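Local coordinates for protein serine racemase (Enterococcus faecalis, PDB 4ECL) that belongs to the alanine racemase family, its cytoplasmic part joining a TIM-barrel-like domain to a second domain rich in beta strands, at residues L144-F147 with S148-H151; Y183-L186 with D187-S191; Y298-G302 with G303-P307. All coordinates share one frame; numbering follows the deposited sequence.

Contact 1 (L144-F147 with S148-H151); sequences LAAF and SLKH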
loop_
_atom_site.group_PDB
_atom_site.type_symbol
_atom_site.label_atom_id
_atom_site.label_comp_id
_atom_site.label_asym_id
_atom_site.label_seq_id
_atom_site.Cartn_x
_atom_site.Cartn_y
_atom_site.Cartn_z
ATOM N N LEU A 144 -13.267 -13.274 34.786
ATOM C CA LEU A 144 -13.188 -12.772 36.147
ATOM C C LEU A 144 -11.769 -12.940 36.697
ATOM O O LEU A 144 -11.255 -12.072 37.404
ATOM C CB LEU A 144 -14.220 -13.484 37.033
ATOM C CG LEU A 144 -14.203 -13.108 38.513
ATOM C CD1 LEU A 144 -14.425 -11.614 38.692
ATOM C CD2 LEU A 144 -15.244 -13.915 39.274
ATOM N N ALA A 145 -11.136 -14.059 36.358
ATOM C CA ALA A 145 -9.762 -14.317 36.773
ATOM C C ALA A 145 -8.797 -13.264 36.225
ATOM O O ALA A 145 -7.823 -12.890 36.890
ATOM C CB ALA A 145 -9.336 -15.714 36.345
ATOM N N ALA A 146 -9.083 -12.765 35.022
ATOM C CA ALA A 146 -8.228 -11.763 34.405
ATOM C C ALA A 146 -8.278 -10.467 35.204
ATOM O O ALA A 146 -7.382 -9.627 35.103
ATOM C CB ALA A 146 -8.648 -11.521 32.968
ATOM N N PHE A 147 -9.331 -10.308 36.002
ATOM C CA PHE A 147 -9.465 -9.136 36.863
ATOM C C PHE A 147 -8.700 -9.283 38.180
ATOM O O PHE A 147 -8.726 -8.386 39.025
ATOM C CB PHE A 147 -10.937 -8.858 37.163
ATOM C CG PHE A 147 -11.632 -8.073 36.100
ATOM C CD1 PHE A 147 -11.585 -6.688 36.107
ATOM C CD2 PHE A 147 -12.343 -8.713 35.096
ATOM C CE1 PHE A 147 -12.221 -5.954 35.129
ATOM C CE2 PHE A 147 -12.984 -7.984 34.109
ATOM C CZ PHE A 147 -12.926 -6.596 34.128
ATOM N N SER A 148 -8.030 -10.418 38.353
ATOM C CA SER A 148 -7.250 -10.666 39.554
ATOM C C SER A 148 -5.785 -10.955 39.250
ATOM O O SER A 148 -5.113 -11.641 40.018
ATOM C CB SER A 148 -7.858 -11.823 40.355
ATOM O OG SER A 148 -9.215 -11.558 40.667
ATOM N N LEU A 149 -5.286 -10.437 38.136
ATOM C CA LEU A 149 -3.865 -10.561 37.823
ATOM C C LEU A 149 -3.055 -9.423 38.442
ATOM O O LEU A 149 -3.398 -8.248 38.303
ATOM C CB LEU A 149 -3.654 -10.631 36.318
ATOM C CG LEU A 149 -4.269 -11.894 35.727
ATOM C CD1 LEU A 149 -4.354 -11.821 34.219
ATOM C CD2 LEU A 149 -3.445 -13.092 36.160
ATOM N N LYS A 150 -1.976 -9.796 39.123
ATOM C CA LYS A 150 -1.169 -8.888 39.939
ATOM C C LYS A 150 -0.594 -7.671 39.203
ATOM O O LYS A 150 -0.542 -6.570 39.757
ATOM C CB LYS A 150 -0.043 -9.694 40.601
ATOM C CG LYS A 150 1.092 -8.890 41.202
ATOM C CD LYS A 150 2.143 -9.853 41.746
ATOM C CE LYS A 150 3.339 -9.134 42.347
ATOM N NZ LYS A 150 4.359 -10.111 42.832
ATOM N N HIS A 151 -0.169 -7.858 37.958
ATOM C CA HIS A 151 0.503 -6.780 37.243
ATOM C C HIS A 151 -0.353 -6.138 36.163
ATOM O O HIS A 151 0.063 -5.158 35.541
ATOM C CB HIS A 151 1.819 -7.278 36.649
ATOM C CG HIS A 151 2.833 -7.668 37.678
ATOM N ND1 HIS A 151 3.539 -6.739 38.414
ATOM C CD2 HIS A 151 3.258 -8.883 38.097
ATOM C CE1 HIS A 151 4.356 -7.366 39.241
ATOM N NE2 HIS A 151 4.207 -8.667 39.069
HETATM O O HOH W 1 -6.243 -7.927 36.921
#
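Ser148 and Leu149 carry the chain off the end of helix 140-146, Ser148 N still held by Ala145 O, and the tight part of the contact is almost entirely backbone. Ser148 N donates to Ala145 O over 2.9 Å, a fairly straight bond of 156° at the hydrogen, although the donor stands well above the carbonyl plane. The same three-residue step occurs one position earlier, where Phe147 N reaches Leu144 O at 3.0 Å, a spacing as in a tighter 3-10-like turn. Leu149 N has moved too far along to continue the series. A water stands between it and the helix end, 2.7 Å from Ala146 O, to which it can donate, and 2.9 Å from Leu149 N, from which it accepts, so that it bridges the two groups.

The apolar part is slight. With CG anti to its carbonyl carbon (chi1 -65°), Leu149 turns its CD1 branch back against the helix end, 3.9 Å from Ala146 CA and 4.5 Å from Ala146 CB. Ala146 is buried, and its single methyl lets the Leu149 branch come close to the helix backbone. The loose side belongs to Ser148, which is exposed. Its small polar side chain is well suited to the surface, and Ser148 OG lies alongside its own turn, 3.4 Å from Phe147 C. Phe147 carries its ring away from the following residues.

Leu149 rests on Leu111 and Asn114 of helix 107-114, and Ala145 meets Tyr107 of that helix. Phe147 lies on Leu189 of helix 169-191 and on Leu194 and Pro197, while His151, bonded through ND1 to Asp119, leads into strand 152-158.

Contact 2 (Y183-L186 with D187-S191); sequences YKVL and DWLKS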
loop_
_atom_site.group_PDB
_atom_site.type_symbol
_atom_site.label_atom_id
_atom_site.label_comp_id
_atom_site.label_asym_id
_atom_site.label_seq_id
_atom_site.Cartn_x
_atom_site.Cartn_y
_atom_site.Cartn_z
ATOM N N TYR A 183 -23.710 -7.688 27.760
ATOM C CA TYR A 183 -24.192 -7.223 29.057
ATOM C C TYR A 183 -24.510 -8.382 29.994
ATOM O O TYR A 183 -24.451 -8.237 31.219
ATOM C CB TYR A 183 -25.378 -6.270 28.895
ATOM C CG TYR A 183 -24.941 -4.914 28.376
ATOM C CD1 TYR A 183 -24.220 -4.044 29.184
ATOM C CD2 TYR A 183 -25.222 -4.516 27.075
ATOM C CE1 TYR A 183 -23.803 -2.814 28.719
ATOM C CE2 TYR A 183 -24.810 -3.281 26.600
ATOM C CZ TYR A 183 -24.102 -2.432 27.429
ATOM O OH TYR A 183 -23.685 -1.193 26.976
ATOM N N LYS A 184 -24.829 -9.535 29.417
ATOM C CA LYS A 184 -24.953 -10.747 30.221
ATOM C C LYS A 184 -23.639 -10.999 30.958
ATOM O O LYS A 184 -23.642 -11.273 32.165
ATOM C CB LYS A 184 -25.348 -11.945 29.362
ATOM C CG LYS A 184 -26.821 -11.985 28.996
ATOM C CD LYS A 184 -27.175 -13.252 28.219
ATOM C CE LYS A 184 -28.688 -13.421 28.058
ATOM N NZ LYS A 184 -29.350 -12.222 27.451
ATOM N N VAL A 185 -22.522 -10.878 30.240
ATOM C CA VAL A 185 -21.201 -10.993 30.861
ATOM C C VAL A 185 -21.029 -9.977 31.984
ATOM O O VAL A 185 -20.601 -10.325 33.089
ATOM C CB VAL A 185 -20.060 -10.764 29.869
ATOM C CG1 VAL A 185 -18.736 -10.630 30.625
ATOM C CG2 VAL A 185 -19.988 -11.892 28.835
ATOM N N LEU A 186 -21.354 -8.721 31.691
ATOM C CA LEU A 186 -21.254 -7.651 32.681
ATOM C C LEU A 186 -22.101 -7.928 33.935
ATOM O O LEU A 186 -21.639 -7.723 35.061
ATOM C CB LEU A 186 -21.658 -6.309 32.071
ATOM C CG LEU A 186 -20.836 -5.804 30.885
ATOM C CD1 LEU A 186 -21.009 -4.300 30.740
ATOM C CD2 LEU A 186 -19.376 -6.155 31.048
ATOM N N ASP A 187 -23.335 -8.386 33.733
ATOM C CA ASP A 187 -24.220 -8.691 34.851
ATOM C C ASP A 187 -23.597 -9.795 35.692
ATOM O O ASP A 187 -23.545 -9.707 36.919
ATOM C CB ASP A 187 -25.583 -9.160 34.348
ATOM C CG ASP A 187 -26.370 -8.063 33.680
ATOM O OD1 ASP A 187 -26.096 -6.874 33.958
ATOM O OD2 ASP A 187 -27.270 -8.392 32.878
ATOM N N TRP A 188 -23.127 -10.835 35.014
ATOM C CA TRP A 188 -22.501 -11.960 35.690
ATOM C C TRP A 188 -21.274 -11.500 36.478
ATOM O O TRP A 188 -21.095 -11.885 37.624
ATOM C CB TRP A 188 -22.118 -13.045 34.682
ATOM C CG TRP A 188 -21.623 -14.317 35.328
ATOM C CD1 TRP A 188 -22.360 -15.420 35.631
ATOM C CD2 TRP A 188 -20.285 -14.601 35.748
ATOM N NE1 TRP A 188 -21.568 -16.372 36.221
ATOM C CE2 TRP A 188 -20.284 -15.893 36.298
ATOM C CE3 TRP A 188 -19.083 -13.885 35.705
ATOM C CZ2 TRP A 188 -19.132 -16.490 36.805
ATOM C CZ3 TRP A 188 -17.944 -14.470 36.208
ATOM C CH2 TRP A 188 -17.974 -15.763 36.752
ATOM N N LEU A 189 -20.430 -10.677 35.864
ATOM C CA LEU A 189 -19.286 -10.106 36.575
ATOM C C LEU A 189 -19.718 -9.328 37.821
ATOM O O LEU A 189 -19.141 -9.493 38.900
ATOM C CB LEU A 189 -18.454 -9.205 35.651
ATOM C CG LEU A 189 -17.669 -9.901 34.547
ATOM C CD1 LEU A 189 -16.996 -8.893 33.589
ATOM C CD2 LEU A 189 -16.644 -10.848 35.171
ATOM N N LYS A 190 -20.737 -8.487 37.668
ATOM C CA LYS A 190 -21.256 -7.698 38.780
ATOM C C LYS A 190 -21.660 -8.594 39.950
ATOM O O LYS A 190 -21.311 -8.341 41.108
ATOM C CB LYS A 190 -22.464 -6.881 38.329
ATOM C CG LYS A 190 -22.118 -5.652 37.508
ATOM C CD LYS A 190 -23.363 -4.835 37.191
ATOM C CE LYS A 190 -24.172 -4.575 38.453
ATOM N NZ LYS A 190 -23.347 -3.927 39.512
ATOM N N SER A 191 -22.398 -9.647 39.627
ATOM C CA SER A 191 -22.871 -10.600 40.614
ATOM C C SER A 191 -21.715 -11.233 41.379
ATOM O O SER A 191 -21.875 -11.641 42.529
ATOM C CB SER A 191 -23.710 -11.672 39.924
ATOM O OG SER A 191 -24.798 -11.062 39.248
#
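Val185 and Leu189, one helical turn apart, lie side by side and point the same way, with Val185 CG1 3.9 Å from Leu189 CD1. Val185 holds CG1 anti to its backbone N (chi1 169°), while Leu189 has its CG anti to the carbonyl carbon (chi1 -70°), which lays Leu189 CG 3.3 Å from Val185 O. Leu186 adds a looser neighbour, its CD2 4.4 Å from Leu189 CD1. These branched apolar residues make a greasy stripe along the buried side of the helix.

The exposed side is polar. Asp187 folds its carboxylate back beside the preceding turn, bringing Asp187 OD2 to 3.3 Å from Tyr183 O, two acceptors that probably repel mildly, in a setting where solvent may screen them. Lys190 leans back in the same manner, its CG 3.2 Å from Leu186 O, before the chain bends twice. Trp188 takes the other course: with CG anti to the backbone N (chi1 -173°), its indole swings off the helix, and Leu189 CD2 meets the ring at its edge, in plane.

Four alpha-helical bonds cross the join, including Leu189 N to Val185 O at 2.8 Å. In the final turn Asp187 O receives two donors, Ser191 N and Ser191 OG, the latter at 3.0 Å. The hydroxyl of Ser191 is short enough to reach the carbonyl four residues back.

The stretch is the last part of helix 169-191, which links strand 152-158 to strand 198-200 in a beta-alpha-beta crossover. Leu186 and Leu189 press on Ile157 of the first strand, and Trp188 packs on Asp141 and Leu144 of helix 140-146 and makes a cation-pi contact with Lys140.

Contact 3 (Y298-G302 with G303-P307); sequences YVLIG and GRQAP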
loop_
_atom_site.group_PDB
_atom_site.type_symbol
_atom_site.label_atom_id
_atom_site.label_comp_id
_atom_site.label_asym_id
_atom_site.label_seq_id
_atom_site.Cartn_x
_atom_site.Cartn_y
_atom_site.Cartn_z
ATOM N N TYR A 298 -11.944 8.831 -13.248
ATOM C CA TYR A 298 -11.492 10.034 -13.916
ATOM C C TYR A 298 -10.801 10.892 -12.869
ATOM O O TYR A 298 -10.886 10.612 -11.680
ATOM C CB TYR A 298 -12.679 10.785 -14.528
ATOM C CG TYR A 298 -13.784 11.104 -13.536
ATOM C CD1 TYR A 298 -13.710 12.229 -12.728
ATOM C CD2 TYR A 298 -14.898 10.276 -13.408
ATOM C CE1 TYR A 298 -14.713 12.526 -11.819
ATOM C CE2 TYR A 298 -15.906 10.566 -12.498
ATOM C CZ TYR A 298 -15.805 11.692 -11.708
ATOM O OH TYR A 298 -16.792 11.998 -10.799
ATOM N N VAL A 299 -10.109 11.935 -13.291
ATOM C CA VAL A 299 -9.603 12.874 -12.309
ATOM C C VAL A 299 -10.204 14.242 -12.585
ATOM O O VAL A 299 -10.840 14.449 -13.619
ATOM C CB VAL A 299 -8.075 12.940 -12.326
ATOM C CG1 VAL A 299 -7.483 11.555 -12.045
ATOM C CG2 VAL A 299 -7.579 13.464 -13.668
ATOM N N LEU A 300 -10.022 15.173 -11.658
ATOM C CA LEU A 300 -10.493 16.531 -11.882
ATOM C C LEU A 300 -9.320 17.449 -12.215
ATOM O O LEU A 300 -8.343 17.545 -11.464
ATOM C CB LEU A 300 -11.281 17.061 -10.680
ATOM C CG LEU A 300 -12.527 16.258 -10.274
ATOM C CD1 LEU A 300 -13.225 16.887 -9.062
ATOM C CD2 LEU A 300 -13.507 16.096 -11.432
ATOM N N ILE A 301 -9.417 18.098 -13.364
ATOM C CA ILE A 301 -8.435 19.095 -13.765
ATOM C C ILE A 301 -9.188 20.323 -14.258
ATOM O O ILE A 301 -10.082 20.212 -15.100
ATOM C CB ILE A 301 -7.488 18.587 -14.866
ATOM C CG1 ILE A 301 -6.625 17.435 -14.341
ATOM C CG2 ILE A 301 -6.595 19.725 -15.341
ATOM C CD1 ILE A 301 -5.785 16.742 -15.409
ATOM N N GLY A 302 -8.831 21.484 -13.714
ATOM C CA GLY A 302 -9.518 22.724 -14.036
ATOM C C GLY A 302 -11.020 22.606 -13.843
ATOM O O GLY A 302 -11.805 23.169 -14.611
ATOM N N GLY A 303 -11.418 21.846 -12.828
ATOM C CA GLY A 303 -12.820 21.652 -12.526
ATOM C C GLY A 303 -13.557 20.724 -13.474
ATOM O O GLY A 303 -14.779 20.634 -13.433
ATOM N N ARG A 304 -12.827 20.026 -14.329
ATOM C CA ARG A 304 -13.464 19.159 -15.315
ATOM C C ARG A 304 -12.992 17.710 -15.179
ATOM O O ARG A 304 -11.917 17.436 -14.628
ATOM C CB ARG A 304 -13.178 19.677 -16.726
ATOM C CG ARG A 304 -13.309 21.190 -16.877
ATOM C CD ARG A 304 -14.758 21.634 -16.800
ATOM N NE ARG A 304 -15.566 21.063 -17.876
ATOM C CZ ARG A 304 -16.860 21.325 -18.058
ATOM N NH1 ARG A 304 -17.495 22.155 -17.237
ATOM N NH2 ARG A 304 -17.520 20.763 -19.065
ATOM N N GLN A 305 -13.799 16.778 -15.672
ATOM C CA GLN A 305 -13.451 15.367 -15.550
ATOM C C GLN A 305 -12.518 14.922 -16.669
ATOM O O GLN A 305 -12.788 15.161 -17.848
ATOM C CB GLN A 305 -14.708 14.506 -15.546
ATOM C CG GLN A 305 -15.662 14.848 -14.435
ATOM C CD GLN A 305 -16.861 13.935 -14.424
ATOM O OE1 GLN A 305 -16.951 13.010 -15.235
ATOM N NE2 GLN A 305 -17.793 14.184 -13.504
ATOM N N ALA A 306 -11.415 14.282 -16.287
ATOM C CA ALA A 306 -10.449 13.757 -17.249
ATOM C C ALA A 306 -10.328 12.262 -17.026
ATOM O O ALA A 306 -9.726 11.831 -16.038
ATOM C CB ALA A 306 -9.101 14.430 -17.067
ATOM N N PRO A 307 -10.924 11.465 -17.924
ATOM C CA PRO A 307 -10.935 10.007 -17.749
ATOM C C PRO A 307 -9.524 9.430 -17.825
ATOM O O PRO A 307 -8.700 9.890 -18.613
ATOM C CB PRO A 307 -11.765 9.510 -18.936
ATOM C CG PRO A 307 -12.535 10.703 -19.408
ATOM C CD PRO A 307 -11.683 11.890 -19.109
#
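Tyr298 places its ring CG between the backbone N and the carbonyl carbon (chi1 55°), which tips the ring over the partner strand; Gln305 sets CG anti to its carbonyl carbon (chi1 -59°) and then runs extended, bringing its amide flat above that ring. The two planes are only 5° apart. Gln305 CD lies 3.6 Å above the ring plane, offset toward the rim, and its CG makes a CH-pi contact over the same face, 4.0 Å from the ring centroid. Glutamine suits this exposed place, since its methylenes and flat amide cover the aromatic surface while NE2 also makes a weak hydrogen bond to Glu342. Leu300 lies alongside Gln305, with CD2 3.9 Å from Gln305 CG.

Across the other face of the hairpin, Val299 CG2 touches Ala306 CB at 3.8 Å, and Ile301 packs more loosely on the same methyl. Beta-branched residues and a small alanine fit here, where Val319 of strand 317-320 closes over all three. Two reciprocal pairs of backbone bonds join the strands: Val299 with Ala306, where Ala306 N reaches Val299 O at 2.7 Å, and Ile301 with Arg304, where Ile301 N reaches Arg304 O at 2.9 Å. Pro307 faces Tyr298 in a non-hydrogen-bonded pair, a position where its missing N-H costs this pairing nothing.

Gly302 and Gly303 form the corner, both at positive phi, which glycine adopts readily; a side chain on Gly303 would also run into Gly302 O. Gly303 N is tied to Asp339. Arg304 N closes the loop on Ile301 O at 2.9 Å. Together they make a beta hairpin with a two-residue loop and a type I' turn, whose backbone twist matches that of the paired strands, set within the mixed sheet of the C-terminal domain.

In the fold
Along the chain the contacts follow in series, contact 1, contact 2, then contact 3. The first two belong to the TIM-barrel-like N-terminal domain, where helices 140-146 and 169-191 come before and after strand 152-158 in the chain; their centres lie about 16 Å apart and they touch directly. Leu144 CB meets Trp188 CZ3 at 3.9 Å, and Phe147 CE2 meets Leu189 CD1 at 4.1 Å, so the two helix ends share one apolar seam outside the parallel sheet. Contact 3 is in the strand-rich C-terminal domain, its centre about 58 Å from that of contact 1. The two regions lie on opposite sides of the chain's centre, in different domains, so their packing is separate.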